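PDB 7EHU: chitin oligosaccharide binding protein NagB2 from Paenibacillus sp. FPU-7, which binds short chitin oligosaccharides such as diacetylchitobiose and triacetylchitotriose, probably as the extracellular solute-binding component of a bacterial sugar-uptake system. Local coordinates for residues 33-38 against 78-83; 100-105 against 109-114; 316-321 against 338-343; 90-95 against 326-331; 56-59 against 65-68. All blocks are in the same frame, centred on the assembly; numbering follows the deposited sequence.

Interaction 1 (33-38 against 78-83); sequences TLRHIN and DVKLKA. With NAG (2-acetamido-2-deoxy-beta-D-glucopyranose), chain B.
Arg35 on strand 30-36 and Lys80 on helix 73-86 meet through the aliphatic arm of the lysine, which runs over one face of the arginine's guanidinium group. Lys80 CD sits 3.5 Å above that plane, displaced toward its rim, and Lys80 CE approaches Arg35 NH2 to 3.5 Å. The arginine reaches the helix by bending at chi2 (72°) and chi3 (48°), whereas the lysine stays extended beyond CG, and the two arms meet at a slant. Leu81 adds a looser packing contact, its CB 4.3 Å from Arg35 NH1.

Shared acidic partners probably make the closeness of the two cations tolerable. Arg35 NH2 and Lys80 NZ are 3.8 Å apart, yet both side chains form salt bridges to Asp69 OD2, Arg35 through NE. Glu84 takes Arg35 NH2 in a further salt bridge, and Asn76 OD1 accepts a hydrogen bond from NH1. The acids probably offset the like charges, and the several bonds fix the rotation of the guanidinium.

A separate set of hydrogen bonds lies at the end of the strand. Asn38 N donates to His36 ND1 over 3.0 Å, close to the imidazole plane. Asn38 OD1 accepts from NAG (chain B) O6 at 2.8 Å.

Strand 30-36 thus packs against helix 73-86 near its own C-terminal end, through Arg35, and delivers pocket residues Ile37 and Asn38 from the loop that follows, the site layout of an alpha/beta domain in periplasmic-binding-protein folds.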
# COMPACT_ATOMS: atom_id res chain seq x y z
N THR A 33 -10.48 19.77 10.12
CA THR A 33 -10.92 18.55 9.46
C THR A 33 -9.76 17.57 9.39
O THR A 33 -8.64 17.94 9.01
CB THR A 33 -11.46 18.85 8.08
OG1 THR A 33 -12.58 19.74 8.22
CG2 THR A 33 -11.88 17.56 7.34
N LEU A 34 -10.03 16.33 9.78
CA LEU A 34 -9.06 15.25 9.77
C LEU A 34 -9.57 14.21 8.77
O LEU A 34 -10.51 13.46 9.07
CB LEU A 34 -8.91 14.67 11.18
CG LEU A 34 -7.67 13.80 11.42
CD1 LEU A 34 -7.59 13.44 12.91
CD2 LEU A 34 -7.65 12.53 10.56
N ARG A 35 -8.97 14.22 7.58
CA ARG A 35 -9.30 13.29 6.51
C ARG A 35 -8.57 11.97 6.73
O ARG A 35 -7.33 11.94 6.78
CB ARG A 35 -8.90 13.91 5.17
CG ARG A 35 -8.96 12.97 3.97
CD ARG A 35 -10.38 12.63 3.51
NE ARG A 35 -11.19 13.82 3.41
CZ ARG A 35 -11.04 14.79 2.52
NH1 ARG A 35 -10.09 14.70 1.59
NH2 ARG A 35 -11.79 15.89 2.57
N HIS A 36 -9.32 10.88 6.82
CA HIS A 36 -8.74 9.56 7.01
C HIS A 36 -9.44 8.59 6.08
O HIS A 36 -10.50 8.89 5.50
CB HIS A 36 -8.87 9.10 8.46
CG HIS A 36 -10.27 8.82 8.86
ND1 HIS A 36 -10.85 7.58 8.71
CD2 HIS A 36 -11.23 9.63 9.38
CE1 HIS A 36 -12.10 7.64 9.13
NE2 HIS A 36 -12.35 8.86 9.55
N ILE A 37 -8.86 7.40 5.94
CA ILE A 37 -9.34 6.38 5.01
C ILE A 37 -9.90 5.16 5.73
O ILE A 37 -10.16 4.13 5.09
CB ILE A 37 -8.25 6.00 3.99
CG1 ILE A 37 -6.99 5.46 4.69
CG2 ILE A 37 -7.92 7.19 3.10
CD1 ILE A 37 -6.02 4.82 3.72
N ASN A 38 -10.13 5.25 7.03
CA ASN A 38 -10.51 4.07 7.83
C ASN A 38 -12.02 3.89 7.91
O ASN A 38 -12.62 3.96 8.98
CB ASN A 38 -9.88 4.19 9.21
CG ASN A 38 -8.40 4.26 9.12
OD1 ASN A 38 -7.79 3.38 8.50
ND2 ASN A 38 -7.81 5.31 9.67
N ASP A 78 -7.28 9.79 -5.15
CA ASP A 78 -7.33 10.02 -6.59
C ASP A 78 -8.38 11.04 -7.00
O ASP A 78 -8.32 11.53 -8.13
CB ASP A 78 -7.53 8.70 -7.34
CG ASP A 78 -6.44 7.71 -7.06
OD1 ASP A 78 -6.70 6.52 -7.19
OD2 ASP A 78 -5.31 8.14 -6.74
N VAL A 79 -9.31 11.37 -6.12
CA VAL A 79 -10.38 12.31 -6.47
C VAL A 79 -10.45 13.46 -5.47
O VAL A 79 -10.22 14.62 -5.84
CB VAL A 79 -11.74 11.59 -6.60
CG1 VAL A 79 -12.84 12.57 -7.01
CG2 VAL A 79 -11.65 10.43 -7.61
N LYS A 80 -10.78 13.16 -4.21
CA LYS A 80 -11.16 14.21 -3.26
C LYS A 80 -9.96 15.06 -2.83
O LYS A 80 -9.97 16.29 -2.97
CB LYS A 80 -11.89 13.63 -2.05
CG LYS A 80 -12.67 14.67 -1.26
CD LYS A 80 -13.45 14.06 -0.11
CE LYS A 80 -14.43 15.04 0.49
NZ LYS A 80 -15.18 14.48 1.65
N LEU A 81 -8.92 14.43 -2.26
CA LEU A 81 -7.77 15.24 -1.85
C LEU A 81 -7.11 15.88 -3.06
O LEU A 81 -6.63 17.02 -2.99
CB LEU A 81 -6.77 14.37 -1.10
CG LEU A 81 -5.56 15.11 -0.53
CD1 LEU A 81 -5.98 16.13 0.51
CD2 LEU A 81 -4.56 14.11 0.06
N LYS A 82 -7.07 15.17 -4.19
CA LYS A 82 -6.51 15.73 -5.42
C LYS A 82 -7.21 17.04 -5.79
O LYS A 82 -6.56 18.05 -6.10
CB LYS A 82 -6.62 14.70 -6.55
CG LYS A 82 -5.95 15.14 -7.85
CD LYS A 82 -6.08 14.08 -8.96
CE LYS A 82 -5.19 12.86 -8.72
NZ LYS A 82 -5.54 11.71 -9.64
N ALA A 83 -8.54 17.04 -5.74
CA ALA A 83 -9.31 18.22 -6.11
C ALA A 83 -9.13 19.34 -5.10
O ALA A 83 -9.03 20.51 -5.47
CB ALA A 83 -10.78 17.83 -6.22
C1 NAG B . -6.22 -1.00 8.29
C2 NAG B . -6.69 -1.39 6.88
C3 NAG B . -5.67 -0.97 5.83
C4 NAG B . -5.14 0.44 6.06
C5 NAG B . -4.81 0.67 7.53
C6 NAG B . -4.41 2.09 7.84
C7 NAG B . -8.06 -3.44 6.66
C8 NAG B . -8.02 -4.95 6.64
N2 NAG B . -6.88 -2.83 6.82
O1 NAG B . -7.20 -1.26 9.23
O3 NAG B . -6.28 -1.11 4.55
O4 NAG B . -3.88 0.55 5.40
O5 NAG B . -5.94 0.36 8.34
O6 NAG B . -5.32 3.02 7.27
O7 NAG B . -9.11 -2.81 6.52

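Interaction 2 (100-105 against 109-114); sequences ADTQNY and GHLLPL
Tyr105 and Leu111 make the main apolar contact. Leu111 has CG anti to its carbonyl carbon (chi1 -61°), which turns the isobutyl group onto the tyrosine's methylene, with Leu111 CG 3.7 Å from Tyr105 CB. Leu111 CD1 reaches further along the helix, to 3.7 Å from Thr102 O and 3.9 Å from Thr102 CG2, the leucine and threonine side chains crossing at about a right angle. The phenol ring of Tyr105 itself leads away from this loop, and one of its faces receives Asp101 O, 3.2 Å above the ring plane and offset toward the rim.

The polar part of the first shell is backbone. His110 N donates to Tyr105 O at 3.0 Å, with an N-H...O angle of 166°. Gly109 leaves the helix in a Schellman motif; with phi at 83° a beta carbon would collide with the carbonyl oxygen of the residue before, so glycine suits the position.

Further out, Met85 of helix 73-86 touches Tyr105, His110 and Leu111, while Leu96 packs on Tyr105, Thr102 and Leu111. Thr102 OG1 is hydrogen-bonded to Phe97 O, and His110 ND1 to His323 NE2.

The chemistry thus divides at this helix C-terminus. The bond from His110 N satisfies Tyr105 O where the helix ends, and Leu111 adds apolar packing against the helix, while backbone atoms of the loop bond to Ser322 and Phe320.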
# COMPACT_ATOMS: atom_id res chain seq x y z
N ALA A 100 5.48 10.71 -5.41
CA ALA A 100 4.88 11.64 -6.37
C ALA A 100 3.84 12.55 -5.74
O ALA A 100 3.86 13.76 -5.97
CB ALA A 100 4.28 10.88 -7.56
N ASP A 101 2.88 12.00 -4.98
CA ASP A 101 1.81 12.83 -4.44
C ASP A 101 2.39 13.93 -3.54
O ASP A 101 2.02 15.11 -3.66
CB ASP A 101 0.82 12.00 -3.62
CG ASP A 101 -0.05 11.08 -4.45
OD1 ASP A 101 -0.02 11.09 -5.71
OD2 ASP A 101 -0.75 10.27 -3.81
N THR A 102 3.25 13.54 -2.60
CA THR A 102 3.87 14.52 -1.69
C THR A 102 4.70 15.53 -2.47
O THR A 102 4.67 16.72 -2.17
CB THR A 102 4.74 13.78 -0.65
OG1 THR A 102 3.90 13.10 0.28
CG2 THR A 102 5.60 14.73 0.14
N GLN A 103 5.47 15.07 -3.46
CA GLN A 103 6.26 16.00 -4.25
C GLN A 103 5.36 17.02 -4.93
O GLN A 103 5.67 18.21 -4.95
CB GLN A 103 7.06 15.21 -5.27
CG GLN A 103 8.20 14.40 -4.63
CD GLN A 103 8.56 13.16 -5.42
OE1 GLN A 103 8.23 13.04 -6.61
NE2 GLN A 103 9.25 12.24 -4.78
N ASN A 104 4.25 16.57 -5.51
CA ASN A 104 3.35 17.49 -6.18
C ASN A 104 2.78 18.52 -5.21
O ASN A 104 2.80 19.72 -5.48
CB ASN A 104 2.21 16.72 -6.84
CG ASN A 104 2.66 15.95 -8.07
OD1 ASN A 104 3.80 16.08 -8.51
ND2 ASN A 104 1.77 15.14 -8.63
N TYR A 105 2.28 18.07 -4.06
CA TYR A 105 1.61 18.99 -3.16
C TYR A 105 2.62 19.90 -2.46
O TYR A 105 2.29 21.05 -2.17
CB TYR A 105 0.74 18.22 -2.17
CG TYR A 105 -0.31 17.34 -2.81
CD1 TYR A 105 -0.93 17.69 -4.01
CD2 TYR A 105 -0.72 16.16 -2.20
CE1 TYR A 105 -1.88 16.87 -4.58
CE2 TYR A 105 -1.70 15.34 -2.76
CZ TYR A 105 -2.27 15.71 -3.95
OH TYR A 105 -3.25 14.94 -4.53
N GLY A 109 3.13 24.15 -2.69
CA GLY A 109 3.11 24.94 -1.48
C GLY A 109 2.00 24.61 -0.51
O GLY A 109 1.73 25.43 0.37
N HIS A 110 1.39 23.42 -0.59
CA HIS A 110 0.22 23.11 0.21
C HIS A 110 0.50 22.24 1.42
O HIS A 110 -0.43 21.98 2.18
CB HIS A 110 -0.84 22.44 -0.64
CG HIS A 110 -1.30 23.30 -1.75
ND1 HIS A 110 -1.54 24.65 -1.59
CD2 HIS A 110 -1.55 23.02 -3.05
CE1 HIS A 110 -1.90 25.16 -2.75
NE2 HIS A 110 -1.92 24.19 -3.65
N LEU A 111 1.75 21.80 1.62
CA LEU A 111 2.12 20.92 2.72
C LEU A 111 2.97 21.64 3.75
O LEU A 111 3.94 22.32 3.40
CB LEU A 111 2.88 19.69 2.22
CG LEU A 111 2.13 18.77 1.26
CD1 LEU A 111 2.95 17.53 0.95
CD2 LEU A 111 0.76 18.36 1.81
N LEU A 112 2.62 21.48 5.02
CA LEU A 112 3.39 22.08 6.11
C LEU A 112 4.74 21.39 6.25
O LEU A 112 4.77 20.17 6.43
CB LEU A 112 2.59 21.91 7.41
CG LEU A 112 3.10 22.67 8.64
CD1 LEU A 112 2.86 24.16 8.49
CD2 LEU A 112 2.44 22.14 9.90
N PRO A 113 5.87 22.12 6.19
CA PRO A 113 7.15 21.47 6.50
C PRO A 113 7.22 21.19 8.00
O PRO A 113 6.82 22.00 8.83
CB PRO A 113 8.19 22.50 6.04
CG PRO A 113 7.49 23.79 6.10
CD PRO A 113 6.03 23.53 5.82
N LEU A 114 7.74 20.00 8.33
CA LEU A 114 7.64 19.48 9.69
C LEU A 114 8.95 19.43 10.46
O LEU A 114 8.94 19.04 11.63
CB LEU A 114 7.04 18.07 9.66
CG LEU A 114 5.66 17.96 9.01
CD1 LEU A 114 5.18 16.54 9.00
CD2 LEU A 114 4.66 18.85 9.72

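Interaction 3 (316-321 against 338-343); sequences NGYGFS and NFYTLE. With NAG (2-acetamido-2-deoxy-beta-D-glucopyranose), chain C.
Tyr318 points the edge of its ring into the face of Phe339, a T-shaped aromatic pair with planes at 83° and centroids 5.4 Å apart, while the hydroxyl of a second tyrosine, Tyr340, reaches the same ring near its plane. The setting is a strand-to-helix packing in the alpha/beta fold of a solute-binding protein: strand 309-320 carries Tyr318, and the last residue of helix 326-339 and the one after it bring up the other two aromatics.

Within the pair, Tyr318 CE2 comes to 3.8 Å from Phe339 CZ. With CG anti to the backbone N (chi1 -171°), Phe339 sends its ring toward the strand, where one face meets that tyrosine edge. Phe339 CD2 also lies 3.5 Å above the centre of the Tyr340 ring, so the two adjacent aromatic side chains pack on each other as both face the strand. Leu50 of helix 44-60 touches both Tyr318 and Phe339. Replacing Tyr318 by an alanine would probably open a gap against Phe339 and leave the face of that ring without its aromatic edge.

Tyr340, the centre of an inverse gamma turn, brings its OH to 3.5 Å from Tyr318 CB; the hydroxyl also has a weak hydrogen bond with Leu142 O.

Earlier on the same strand lies the sugar site: two residues before Tyr318, Asn316 OD1 accepts a hydrogen bond from NAG (chain C) N2 at 2.9 Å and 166°.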
# COMPACT_ATOMS: atom_id res chain seq x y z
N ASN A 316 2.70 5.72 3.62
CA ASN A 316 1.37 6.26 3.86
C ASN A 316 1.23 6.71 5.30
O ASN A 316 1.61 5.99 6.24
CB ASN A 316 0.30 5.22 3.51
CG ASN A 316 -1.12 5.76 3.58
OD1 ASN A 316 -1.97 5.24 4.30
ND2 ASN A 316 -1.38 6.85 2.84
N GLY A 317 0.71 7.91 5.48
CA GLY A 317 0.48 8.45 6.81
C GLY A 317 -0.22 9.77 6.72
O GLY A 317 -0.97 9.98 5.77
N TYR A 318 0.01 10.68 7.66
CA TYR A 318 -0.66 11.98 7.67
C TYR A 318 0.29 13.07 7.19
O TYR A 318 1.47 13.13 7.56
CB TYR A 318 -1.20 12.30 9.07
CG TYR A 318 -2.38 11.41 9.38
CD1 TYR A 318 -3.58 11.57 8.70
CD2 TYR A 318 -2.30 10.37 10.31
CE1 TYR A 318 -4.66 10.73 8.94
CE2 TYR A 318 -3.37 9.53 10.55
CZ TYR A 318 -4.54 9.71 9.87
OH TYR A 318 -5.61 8.88 10.05
N GLY A 319 -0.28 13.95 6.35
CA GLY A 319 0.29 15.24 6.06
C GLY A 319 -0.64 16.34 6.55
O GLY A 319 -1.78 16.09 6.99
N PHE A 320 -0.15 17.58 6.46
CA PHE A 320 -0.77 18.72 7.12
C PHE A 320 -0.79 19.91 6.18
O PHE A 320 0.17 20.14 5.44
CB PHE A 320 -0.02 19.03 8.43
CG PHE A 320 0.10 17.80 9.29
CD1 PHE A 320 -0.93 17.45 10.14
CD2 PHE A 320 1.18 16.95 9.16
CE1 PHE A 320 -0.88 16.28 10.87
CE2 PHE A 320 1.24 15.77 9.89
CZ PHE A 320 0.22 15.44 10.76
N SER A 321 -1.88 20.66 6.20
CA SER A 321 -1.95 21.84 5.35
C SER A 321 -0.90 22.86 5.78
O SER A 321 -0.66 23.06 6.97
CB SER A 321 -3.34 22.45 5.42
OG SER A 321 -3.35 23.63 4.66
N ASN A 338 0.43 13.25 19.95
CA ASN A 338 -0.38 12.20 20.54
C ASN A 338 -0.58 11.01 19.63
O ASN A 338 -0.86 9.92 20.12
CB ASN A 338 -1.73 12.77 20.98
CG ASN A 338 -1.59 13.68 22.19
OD1 ASN A 338 -0.67 13.51 23.00
ND2 ASN A 338 -2.50 14.64 22.34
N PHE A 339 -0.44 11.18 18.32
CA PHE A 339 -0.58 10.05 17.40
C PHE A 339 0.73 9.29 17.23
O PHE A 339 0.73 8.05 17.22
CB PHE A 339 -1.07 10.54 16.04
CG PHE A 339 -1.45 9.42 15.11
CD1 PHE A 339 -2.64 8.74 15.28
CD2 PHE A 339 -0.62 9.05 14.07
CE1 PHE A 339 -2.99 7.71 14.44
CE2 PHE A 339 -0.97 8.00 13.22
CZ PHE A 339 -2.16 7.34 13.40
N TYR A 340 1.84 10.02 17.07
CA TYR A 340 3.14 9.42 16.76
C TYR A 340 3.89 9.18 18.07
O TYR A 340 4.78 9.92 18.46
CB TYR A 340 3.91 10.30 15.78
CG TYR A 340 3.24 10.36 14.43
CD1 TYR A 340 3.40 9.33 13.51
CD2 TYR A 340 2.42 11.41 14.08
CE1 TYR A 340 2.79 9.36 12.28
CE2 TYR A 340 1.79 11.46 12.85
CZ TYR A 340 1.97 10.43 11.97
OH TYR A 340 1.35 10.49 10.75
N THR A 341 3.46 8.14 18.78
CA THR A 341 4.11 7.74 20.02
C THR A 341 4.14 6.22 20.05
O THR A 341 3.32 5.55 19.42
CB THR A 341 3.38 8.45 21.18
OG1 THR A 341 4.06 8.20 22.42
CG2 THR A 341 1.92 8.01 21.28
N LEU A 342 5.13 5.67 20.74
CA LEU A 342 5.30 4.22 20.69
C LEU A 342 4.14 3.48 21.35
O LEU A 342 3.89 2.33 21.05
CB LEU A 342 6.62 3.80 21.36
CG LEU A 342 7.89 4.27 20.66
CD1 LEU A 342 9.11 3.52 21.18
CD2 LEU A 342 7.80 4.13 19.16
N GLU A 343 3.43 4.12 22.24
CA GLU A 343 2.28 3.53 22.86
C GLU A 343 1.13 3.32 21.88
O GLU A 343 0.55 2.22 21.80
CB GLU A 343 2.33 4.06 24.31
CG GLU A 343 1.23 3.63 25.24
CD GLU A 343 1.42 4.16 26.66
OE1 GLU A 343 2.12 4.86 27.27
OE2 GLU A 343 0.40 5.00 26.60
C1 NAG C . -3.83 1.26 4.17
C2 NAG C . -2.35 1.50 3.91
C3 NAG C . -2.12 2.04 2.50
C4 NAG C . -2.86 1.21 1.46
C5 NAG C . -4.32 1.07 1.88
C6 NAG C . -5.16 0.22 0.97
C7 NAG C . -1.09 2.11 5.96
C8 NAG C . -0.68 3.25 6.84
N2 NAG C . -1.82 2.44 4.89
O3 NAG C . -0.72 2.04 2.27
O4 NAG C . -2.84 1.89 0.21
O5 NAG C . -4.36 0.46 3.17
O6 NAG C . -6.52 0.23 1.38
O7 NAG C . -0.75 0.96 6.20

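Interaction 4 (90-95 against 326-331); sequences PPQIFN and DAEKKA
Gln92 and Glu328 carry this surface contact almost alone, burying 33 and 35 Å² of the 76 Å² shared by the two segments. Their link is one hydrogen bond, Gln92 NE2 to Glu328 OE2, 3.0 Å long and nearly straight at 167°. The oxygen lies almost exactly in the amide plane of the glutamine, which suits the N-H direction. At the acceptor the fit is less regular: the amide meets OE2 on the anti side, 34° out of the carboxylate plane, and the two flat groups stand nearly perpendicular.

Each side chain is held at its other polar atom. Gln92 OE1 accepts from Thr33 N, and Glu328 OE1 accepts from Asn325 N just before the helix, so the amide and the carboxylate are each gripped at both ends. The bend of Gln92 at chi2 (90°) turns its amide so that NE2 faces the helix while OE1 faces Thr33 N; the Glu328 chain, extended beyond CG, reaches across from the helix to meet it. A leucine in place of Gln92 would probably leave Glu328 OE2 without this donor and Thr33 N without its side-chain acceptor.

Chemically, a neutral amide spans the approach from the residue just before strand 93-97 to the first turn of helix 326-339, donating to an acid on one side and accepting from the backbone of strand 30-36 on the other. Such a bond ties the two segments by direction more than by buried surface.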
# COMPACT_ATOMS: atom_id res chain seq x y z
N PRO A 90 -6.70 22.05 0.93
CA PRO A 90 -6.76 20.71 1.55
C PRO A 90 -7.35 20.79 2.94
O PRO A 90 -7.38 21.86 3.56
CB PRO A 90 -5.28 20.30 1.63
CG PRO A 90 -4.53 21.60 1.71
CD PRO A 90 -5.32 22.55 0.83
N PRO A 91 -7.78 19.66 3.49
CA PRO A 91 -8.07 19.60 4.93
C PRO A 91 -6.83 19.96 5.73
O PRO A 91 -5.71 19.95 5.24
CB PRO A 91 -8.43 18.12 5.14
CG PRO A 91 -8.75 17.59 3.80
CD PRO A 91 -7.85 18.33 2.86
N GLN A 92 -7.03 20.23 7.02
CA GLN A 92 -5.90 20.56 7.88
C GLN A 92 -4.98 19.36 8.09
O GLN A 92 -3.76 19.53 8.18
CB GLN A 92 -6.40 21.08 9.23
CG GLN A 92 -6.95 22.51 9.20
CD GLN A 92 -8.43 22.59 8.91
OE1 GLN A 92 -9.08 21.62 8.48
NE2 GLN A 92 -9.01 23.71 9.26
N ILE A 93 -5.56 18.15 8.19
CA ILE A 93 -4.85 16.89 8.41
C ILE A 93 -5.43 15.89 7.42
O ILE A 93 -6.65 15.83 7.27
CB ILE A 93 -5.06 16.35 9.84
CG1 ILE A 93 -4.61 17.36 10.90
CG2 ILE A 93 -4.33 15.02 10.01
CD1 ILE A 93 -5.16 17.06 12.30
N PHE A 94 -4.57 15.11 6.75
CA PHE A 94 -5.09 14.21 5.73
C PHE A 94 -4.17 13.03 5.50
O PHE A 94 -2.94 13.18 5.48
CB PHE A 94 -5.33 14.93 4.38
CG PHE A 94 -4.23 15.90 4.04
CD1 PHE A 94 -3.09 15.50 3.37
CD2 PHE A 94 -4.32 17.23 4.44
CE1 PHE A 94 -2.06 16.38 3.14
CE2 PHE A 94 -3.30 18.12 4.19
CZ PHE A 94 -2.18 17.70 3.53
N ASN A 95 -4.76 11.87 5.23
CA ASN A 95 -4.00 10.73 4.77
C ASN A 95 -3.34 11.07 3.43
O ASN A 95 -3.99 11.56 2.50
CB ASN A 95 -4.91 9.52 4.63
CG ASN A 95 -4.16 8.28 4.21
OD1 ASN A 95 -4.00 8.00 3.03
ND2 ASN A 95 -3.70 7.51 5.18
N ASP A 326 -2.26 30.26 13.87
CA ASP A 326 -1.50 29.83 15.04
C ASP A 326 -2.28 28.83 15.89
O ASP A 326 -1.72 27.86 16.39
CB ASP A 326 -1.07 31.05 15.87
CG ASP A 326 0.03 31.86 15.20
OD1 ASP A 326 0.76 31.29 14.35
OD2 ASP A 326 0.18 33.05 15.53
N ALA A 327 -3.59 29.05 16.05
CA ALA A 327 -4.40 28.14 16.85
C ALA A 327 -4.49 26.78 16.19
O ALA A 327 -4.41 25.74 16.87
CB ALA A 327 -5.79 28.74 17.07
N GLU A 328 -4.68 26.76 14.87
CA GLU A 328 -4.72 25.51 14.13
C GLU A 328 -3.40 24.76 14.25
O GLU A 328 -3.38 23.54 14.44
CB GLU A 328 -5.05 25.79 12.67
CG GLU A 328 -6.50 26.24 12.40
CD GLU A 328 -6.71 26.64 10.94
OE1 GLU A 328 -5.84 27.35 10.43
OE2 GLU A 328 -7.72 26.23 10.32
N LYS A 329 -2.28 25.47 14.15
CA LYS A 329 -0.98 24.80 14.21
C LYS A 329 -0.73 24.23 15.60
O LYS A 329 -0.16 23.14 15.71
CB LYS A 329 0.13 25.75 13.75
CG LYS A 329 1.72 25.25 13.56
CD LYS A 329 2.16 26.65 13.13
CE LYS A 329 1.53 26.80 11.76
NZ LYS A 329 1.91 27.94 10.91
N LYS A 330 -1.19 24.89 16.66
CA LYS A 330 -1.08 24.31 18.00
C LYS A 330 -1.85 23.00 18.10
O LYS A 330 -1.36 22.03 18.70
CB LYS A 330 -1.60 25.30 19.03
CG LYS A 330 -1.42 24.89 20.48
CD LYS A 330 -1.82 26.01 21.44
CE LYS A 330 -1.44 27.39 20.88
NZ LYS A 330 -0.00 27.79 20.86
N ALA A 331 -3.06 22.96 17.55
CA ALA A 331 -3.85 21.73 17.55
C ALA A 331 -3.18 20.64 16.73
O ALA A 331 -3.17 19.48 17.14
CB ALA A 331 -5.25 22.03 17.02

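Interaction 5 (56-59 against 65-68)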
# COMPACT_ATOMS: atom_id res chain seq x y z
N LYS A 56 -8.05 12.59 23.12
CA LYS A 56 -6.98 13.05 24.00
C LYS A 56 -6.48 14.43 23.60
O LYS A 56 -6.21 15.27 24.45
CB LYS A 56 -5.82 12.05 23.96
CG LYS A 56 -4.68 12.37 24.90
CD LYS A 56 -3.55 11.35 24.75
CE LYS A 56 -2.31 11.76 25.54
NZ LYS A 56 -1.11 10.96 25.15
N THR A 57 -6.33 14.65 22.30
CA THR A 57 -5.85 15.94 21.81
C THR A 57 -6.84 17.06 22.11
O THR A 57 -6.44 18.16 22.50
CB THR A 57 -5.56 15.81 20.31
OG1 THR A 57 -4.65 14.71 20.10
CG2 THR A 57 -4.96 17.08 19.74
N GLU A 58 -8.14 16.79 21.93
CA GLU A 58 -9.16 17.78 22.27
C GLU A 58 -9.13 18.14 23.75
O GLU A 58 -9.38 19.30 24.13
CB GLU A 58 -10.54 17.25 21.85
CG GLU A 58 -10.71 17.26 20.33
CD GLU A 58 -11.99 16.61 19.84
OE1 GLU A 58 -12.66 15.91 20.61
OE2 GLU A 58 -12.34 16.83 18.66
N ALA A 59 -8.86 17.17 24.62
CA ALA A 59 -8.77 17.47 26.05
C ALA A 59 -7.55 18.33 26.35
O ALA A 59 -7.58 19.17 27.26
CB ALA A 59 -8.70 16.16 26.85
N THR A 65 -11.64 21.47 18.03
CA THR A 65 -12.56 20.39 17.66
C THR A 65 -12.09 19.81 16.34
O THR A 65 -11.82 20.56 15.39
CB THR A 65 -13.99 20.93 17.50
OG1 THR A 65 -14.49 21.31 18.79
CG2 THR A 65 -14.93 19.88 16.90
N PHE A 66 -11.96 18.49 16.27
CA PHE A 66 -11.58 17.81 15.05
C PHE A 66 -12.83 17.22 14.41
O PHE A 66 -13.64 16.57 15.08
CB PHE A 66 -10.56 16.70 15.32
CG PHE A 66 -9.22 17.20 15.81
CD1 PHE A 66 -9.04 17.52 17.13
CD2 PHE A 66 -8.15 17.38 14.94
CE1 PHE A 66 -7.82 17.99 17.60
CE2 PHE A 66 -6.92 17.85 15.40
CZ PHE A 66 -6.76 18.16 16.74
N LYS A 67 -13.01 17.49 13.13
CA LYS A 67 -14.13 16.94 12.38
C LYS A 67 -13.53 15.80 11.48
O LYS A 67 -12.80 16.06 10.54
CB LYS A 67 -15.10 17.97 11.81
CG LYS A 67 -16.20 17.09 11.26
CD LYS A 67 -15.83 16.76 9.86
CE LYS A 67 -16.84 16.01 9.09
NZ LYS A 67 -16.69 15.55 7.71
N LEU A 68 -13.79 14.54 11.86
CA LEU A 68 -13.25 13.41 11.12
C LEU A 68 -14.05 13.24 9.83
O LEU A 68 -15.28 13.30 9.83
CB LEU A 68 -13.28 12.12 11.94
CG LEU A 68 -11.98 11.84 12.73
CD1 LEU A 68 -11.63 12.98 13.64
CD2 LEU A 68 -12.07 10.50 13.48
O HOH W 1 -13.79 14.82 17.23
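Glu58 OE2 is gripped by two donors: Phe66 N at 2.9 Å, with an almost linear N-H...O angle of 176°, and a water, also at 2.9 Å. The contact belongs to a beta-alpha-beta unit, strand 30-36, helix 44-60 and strand 64-70, and here the end of the helix meets the strand that follows it. The main-chain donor uses the anti lone pair of OE2, the one turned away from the other oxygen. The same water donates to Phe66 O, so the carboxylate holds both the N-H and the carbonyl of one strand residue, directly and through solvent.

Beneath this polar link lies an apolar one. The Phe66 ring takes Glu58 CG at its edge, in plane, with Glu58 CG 3.6 Å from Phe66 CD1; the two side chains run past each other in opposite directions. Extended beyond CG, the glutamate can set CG against the ring edge and still reach the strand backbone. Thr57 turns its methyl to the ring, having CG2 anti to the backbone N, while its hydroxyl is bonded to Val53 O and to Asn338 ND2. Thr57 CG2 meets Phe66 CZ at 3.7 Å.

Overall arrangement
From the N terminus, strand 30-36 opens interaction 1, which closes on helix 73-86. Within that span falls interaction 5, a short closure from helix 44-60 to strand 64-70, the neighbour of 30-36 in the sheet. Segment 90-95 then opens interaction 4, whose long loop of 230 residues returns on helix 326-339 and encloses interaction 2, the local turn after helix 100-107. Interaction 3 crosses interaction 4, since segment 316-321 lies before 326-331 and segment 338-343 after it, beginning at the end of the same helix. Strands 64-70, 30-36, 93-97 and 309-320 lie side by side in one sheet, so interactions 1, 3, 4 and 5 tie helices to it, and Asn316 ND2 bonds Asn95 OD1 between 3 and 4.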